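PDB 2Q09: imidazolonepropionase, which catalyses the hydrolytic opening of the imidazolone ring of imidazolone-5-propanoate to N-formimidoyl-L-glutamate, the third step of histidine degradation. Local coordinates for residues Ser252-Leu266 and Ala276-Ala290. Residues are numbered along the deposited sequence; the frame is centred on the assembly and turned at random.
Sequences STLAANFGALSVDHL and ALAHRGVVATLLPTA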
loop_
_atom_site.group_PDB
_atom_site.type_symbol
_atom_site.label_atom_id
_atom_site.label_comp_id
_atom_site.label_asym_id
_atom_site.label_seq_id
_atom_site.Cartn_x
_atom_site.Cartn_y
_atom_site.Cartn_z
ATOM N N SER A 252 13.945 9.792 7.063
ATOM C CA SER A 252 12.851 9.414 7.947
ATOM C C SER A 252 12.563 10.504 8.980
ATOM O O SER A 252 11.410 10.755 9.315
ATOM C CB SER A 252 13.168 8.092 8.647
ATOM O OG SER A 252 13.150 7.019 7.723
ATOM N N THR A 253 13.610 11.150 9.486
ATOM C CA THR A 253 13.428 12.215 10.473
ATOM C C THR A 253 12.798 13.450 9.839
ATOM O O THR A 253 12.015 14.154 10.475
ATOM C CB THR A 253 14.770 12.608 11.125
ATOM O OG1 THR A 253 15.282 11.491 11.865
ATOM C CG2 THR A 253 14.582 13.796 12.065
ATOM N N LEU A 254 13.140 13.712 8.584
ATOM C CA LEU A 254 12.581 14.856 7.874
ATOM C C LEU A 254 11.092 14.614 7.653
ATOM O O LEU A 254 10.254 15.481 7.926
ATOM C CB LEU A 254 13.283 15.032 6.526
ATOM C CG LEU A 254 12.693 16.075 5.571
ATOM C CD1 LEU A 254 12.796 17.470 6.178
ATOM C CD2 LEU A 254 13.439 16.011 4.249
ATOM N N ALA A 255 10.768 13.424 7.159
ATOM C CA ALA A 255 9.385 13.052 6.904
ATOM C C ALA A 255 8.570 13.140 8.188
ATOM O O ALA A 255 7.442 13.638 8.185
ATOM C CB ALA A 255 9.321 11.636 6.330
ATOM N N ALA A 256 9.141 12.661 9.288
ATOM C CA ALA A 256 8.449 12.703 10.569
ATOM C C ALA A 256 8.168 14.148 10.980
ATOM O O ALA A 256 7.129 14.443 11.567
ATOM C CB ALA A 256 9.279 12.000 11.643
ATOM N N ASN A 257 9.095 15.052 10.672
ATOM C CA ASN A 257 8.921 16.458 11.022
ATOM C C ASN A 257 7.865 17.131 10.161
ATOM O O ASN A 257 7.362 18.198 10.502
ATOM C CB ASN A 257 10.243 17.212 10.898
ATOM C CG ASN A 257 11.247 16.798 11.953
ATOM O OD1 ASN A 257 10.881 16.496 13.090
ATOM N ND2 ASN A 257 12.524 16.795 11.593
ATOM N N PHE A 258 7.530 16.498 9.044
ATOM C CA PHE A 258 6.523 17.016 8.131
ATOM C C PHE A 258 5.190 16.312 8.350
ATOM O O PHE A 258 4.236 16.533 7.607
ATOM C CB PHE A 258 6.985 16.831 6.680
ATOM C CG PHE A 258 7.675 18.039 6.104
ATOM C CD1 PHE A 258 6.934 19.103 5.599
ATOM C CD2 PHE A 258 9.063 18.121 6.080
ATOM C CE1 PHE A 258 7.562 20.231 5.081
ATOM C CE2 PHE A 258 9.703 19.250 5.565
ATOM C CZ PHE A 258 8.946 20.306 5.060
ATOM N N GLY A 259 5.130 15.462 9.373
ATOM C CA GLY A 259 3.902 14.745 9.662
ATOM C C GLY A 259 3.567 13.708 8.601
ATOM O O GLY A 259 2.401 13.526 8.246
ATOM N N ALA A 260 4.588 13.028 8.093
ATOM C CA ALA A 260 4.383 12.013 7.066
ATOM C C ALA A 260 3.427 10.935 7.560
ATOM O O ALA A 260 3.407 10.602 8.743
ATOM C CB ALA A 260 5.714 11.383 6.687
ATOM N N LEU A 261 2.622 10.395 6.651
ATOM C CA LEU A 261 1.690 9.328 6.998
ATOM C C LEU A 261 2.508 8.065 7.268
ATOM O O LEU A 261 2.173 7.258 8.139
ATOM C CB LEU A 261 0.721 9.064 5.842
ATOM C CG LEU A 261 -0.325 10.134 5.515
ATOM C CD1 LEU A 261 -1.041 9.777 4.228
ATOM C CD2 LEU A 261 -1.309 10.246 6.663
ATOM N N SER A 262 3.598 7.911 6.519
ATOM C CA SER A 262 4.458 6.741 6.669
ATOM C C SER A 262 5.790 6.917 5.952
ATOM O O SER A 262 5.940 7.794 5.096
ATOM C CB SER A 262 3.770 5.509 6.073
ATOM O OG SER A 262 3.789 5.591 4.651
ATOM N N VAL A 263 6.757 6.084 6.325
ATOM C CA VAL A 263 8.072 6.060 5.690
ATOM C C VAL A 263 8.195 4.598 5.294
ATOM O O VAL A 263 7.870 3.713 6.088
ATOM C CB VAL A 263 9.214 6.468 6.653
ATOM C CG1 VAL A 263 9.216 7.981 6.832
ATOM C CG2 VAL A 263 9.053 5.785 7.992
ATOM N N ASP A 264 8.654 4.335 4.074
ATOM C CA ASP A 264 8.717 2.959 3.588
ATOM C C ASP A 264 10.096 2.410 3.206
ATOM O O ASP A 264 10.930 3.124 2.666
ATOM C CB ASP A 264 7.757 2.816 2.401
ATOM C CG ASP A 264 6.389 3.450 2.664
ATOM O OD1 ASP A 264 5.429 3.115 1.945
ATOM O OD2 ASP A 264 6.263 4.299 3.572
ATOM N N HIS A 265 10.287 1.112 3.476
ATOM C CA HIS A 265 11.523 0.344 3.252
ATOM C C HIS A 265 12.281 0.290 4.576
ATOM O O HIS A 265 12.210 -0.708 5.290
ATOM C CB HIS A 265 12.384 0.950 2.140
ATOM C CG HIS A 265 11.921 0.583 0.763
ATOM N ND1 HIS A 265 11.889 -0.723 0.318
ATOM C CD2 HIS A 265 11.461 1.344 -0.256
ATOM C CE1 HIS A 265 11.426 -0.750 -0.920
ATOM N NE2 HIS A 265 11.158 0.489 -1.291
ATOM N N LEU A 266 13.017 1.354 4.898
ATOM C CA LEU A 266 13.707 1.451 6.180
ATOM C C LEU A 266 14.832 0.473 6.521
ATOM O O LEU A 266 15.182 0.344 7.695
ATOM C CB LEU A 266 12.658 1.394 7.297
ATOM C CG LEU A 266 11.607 2.506 7.430
ATOM C CD1 LEU A 266 11.237 3.094 6.081
ATOM C CD2 LEU A 266 10.383 1.940 8.116
ATOM N N ALA A 276 11.898 9.568 16.271
ATOM C CA ALA A 276 11.111 10.593 15.598
ATOM C C ALA A 276 9.791 10.006 15.132
ATOM O O ALA A 276 8.742 10.630 15.275
ATOM C CB ALA A 276 11.884 11.149 14.407
ATOM N N LEU A 277 9.843 8.805 14.561
ATOM C CA LEU A 277 8.633 8.150 14.086
ATOM C C LEU A 277 7.665 7.909 15.239
ATOM O O LEU A 277 6.472 8.171 15.118
ATOM C CB LEU A 277 8.973 6.816 13.406
ATOM C CG LEU A 277 9.961 6.889 12.234
ATOM C CD1 LEU A 277 9.931 5.575 11.466
ATOM C CD2 LEU A 277 9.595 8.041 11.311
ATOM N N ALA A 278 8.180 7.404 16.354
ATOM C CA ALA A 278 7.357 7.119 17.524
ATOM C C ALA A 278 6.649 8.371 18.027
ATOM O O ALA A 278 5.470 8.341 18.363
ATOM C CB ALA A 278 8.220 6.531 18.642
ATOM N N HIS A 279 7.385 9.474 18.056
ATOM C CA HIS A 279 6.853 10.743 18.531
ATOM C C HIS A 279 5.819 11.389 17.611
ATOM O O HIS A 279 4.837 11.959 18.086
ATOM C CB HIS A 279 8.006 11.719 18.760
ATOM C CG HIS A 279 7.564 13.046 19.284
ATOM N ND1 HIS A 279 6.984 13.197 20.527
ATOM C CD2 HIS A 279 7.594 14.280 18.729
ATOM C CE1 HIS A 279 6.675 14.467 20.712
ATOM N NE2 HIS A 279 7.034 15.147 19.636
ATOM N N ARG A 280 6.035 11.307 16.302
ATOM C CA ARG A 280 5.115 11.909 15.340
ATOM C C ARG A 280 4.034 10.949 14.844
ATOM O O ARG A 280 3.269 11.275 13.943
ATOM C CB ARG A 280 5.898 12.474 14.148
ATOM C CG ARG A 280 6.907 13.565 14.511
ATOM C CD ARG A 280 6.242 14.716 15.245
ATOM N NE ARG A 280 5.168 15.324 14.463
ATOM C CZ ARG A 280 5.345 16.262 13.539
ATOM N NH1 ARG A 280 6.554 16.720 13.272
ATOM N NH2 ARG A 280 4.306 16.735 12.871
ATOM N N GLY A 281 3.978 9.763 15.438
ATOM C CA GLY A 281 2.977 8.779 15.055
ATOM C C GLY A 281 3.019 8.366 13.594
ATOM O O GLY A 281 1.979 8.117 12.984
ATOM N N VAL A 282 4.219 8.290 13.032
ATOM C CA VAL A 282 4.390 7.898 11.641
ATOM C C VAL A 282 4.373 6.369 11.559
ATOM O O VAL A 282 4.865 5.688 12.458
ATOM C CB VAL A 282 5.738 8.443 11.088
ATOM C CG1 VAL A 282 5.925 8.039 9.637
ATOM C CG2 VAL A 282 5.770 9.967 11.228
ATOM N N VAL A 283 3.795 5.827 10.494
ATOM C CA VAL A 283 3.759 4.379 10.332
ATOM C C VAL A 283 4.998 3.933 9.563
ATOM O O VAL A 283 5.416 4.592 8.605
ATOM C CB VAL A 283 2.504 3.925 9.558
ATOM C CG1 VAL A 283 2.569 2.425 9.284
ATOM C CG2 VAL A 283 1.248 4.245 10.359
ATOM N N ALA A 284 5.598 2.828 9.991
ATOM C CA ALA A 284 6.771 2.294 9.307
ATOM C C ALA A 284 6.264 1.185 8.386
ATOM O O ALA A 284 5.700 0.191 8.850
ATOM C CB ALA A 284 7.773 1.730 10.322
ATOM N N THR A 285 6.456 1.354 7.083
ATOM C CA THR A 285 5.983 0.354 6.142
ATOM C C THR A 285 7.096 -0.581 5.683
ATOM O O THR A 285 8.090 -0.155 5.095
ATOM C CB THR A 285 5.328 1.012 4.912
ATOM O OG1 THR A 285 4.227 1.825 5.338
ATOM C CG2 THR A 285 4.790 -0.065 3.954
ATOM N N LEU A 286 6.924 -1.861 5.974
ATOM C CA LEU A 286 7.899 -2.877 5.595
ATOM C C LEU A 286 7.561 -3.427 4.214
ATOM O O LEU A 286 6.400 -3.717 3.914
ATOM C CB LEU A 286 7.894 -4.002 6.628
ATOM C CG LEU A 286 8.187 -3.522 8.061
ATOM C CD1 LEU A 286 8.071 -4.691 9.028
ATOM C CD2 LEU A 286 9.595 -2.914 8.128
ATOM N N LEU A 287 8.585 -3.570 3.378
ATOM C CA LEU A 287 8.408 -4.061 2.014
ATOM C C LEU A 287 9.349 -5.245 1.838
ATOM O O LEU A 287 10.409 -5.131 1.216
ATOM C CB LEU A 287 8.745 -2.933 1.033
ATOM C CG LEU A 287 7.889 -1.677 1.271
ATOM C CD1 LEU A 287 8.411 -0.532 0.413
ATOM C CD2 LEU A 287 6.429 -1.960 0.930
ATOM N N PRO A 288 8.969 -6.402 2.405
ATOM C CA PRO A 288 9.744 -7.648 2.360
ATOM C C PRO A 288 10.025 -8.219 0.974
ATOM O O PRO A 288 11.067 -8.829 0.750
ATOM C CB PRO A 288 8.913 -8.599 3.221
ATOM C CG PRO A 288 7.508 -8.149 2.930
ATOM C CD PRO A 288 7.640 -6.635 3.003
ATOM N N THR A 289 9.097 -8.027 0.046
ATOM C CA THR A 289 9.263 -8.558 -1.303
ATOM C C THR A 289 10.426 -7.920 -2.057
ATOM O O THR A 289 11.156 -8.608 -2.774
ATOM C CB THR A 289 7.966 -8.403 -2.117
ATOM O OG1 THR A 289 6.905 -9.081 -1.431
ATOM C CG2 THR A 289 8.124 -9.021 -3.499
ATOM N N ALA A 290 10.601 -6.611 -1.891
ATOM C CA ALA A 290 11.700 -5.907 -2.547
ATOM C C ALA A 290 13.016 -6.366 -1.911
ATOM O O ALA A 290 14.050 -6.471 -2.578
ATOM C CB ALA A 290 11.534 -4.387 -2.384
HETATM O O HOH W 1 8.716 16.812 14.673
HETATM O O HOH W 2 0.566 8.246 10.072
HETATM O O HOH W 3 2.870 2.919 3.398
HETATM O O HOH W 4 11.231 -3.004 4.318
HETATM O O HOH W 5 12.576 -3.252 1.214
#
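Leu287 lays its CD1 methyl over the centre of the His265 ring, 3.3 Å from the ring centroid and 11° off the normal, a CH-pi contact in which an apolar branch can cover one face, leaving the polar edge to a water that links His265 ND1 to Leu287 O. Strands 262-265 and 283-286 pair in parallel; Val263 is held through both backbone polar atoms, its N giving to Val283 O and its O accepting from Thr285 N at 2.9 Å. Asp264 and Thr285 lie side by side, CG against CB at 3.5 Å. With CG beside its backbone N (chi1 -46°), Asp264 accepts from Ser262 OG on the syn lone pair of OD2 and turns OD1 to His72 ND1, a second-shell bond that probably helps to orient this iron ligand. Replacing the aspartate with an alanine would probably leave Ser262 OG and His72 ND1 without this acceptor and the His72 ring steadied mainly by the metal. On the opposite sheet face, branched Val263 sends CG2 tip to tip with Leu277 CD1 (3.6 Å). Small Ala256 and Ala276 meet CB to CB between helices 252-257 and 276-280. Strand 262-265, helix 271-280 and strand 283-286 form a beta-alpha-beta unit of the amidohydrolase TIM barrel, with His265 at the inhibitor pocket.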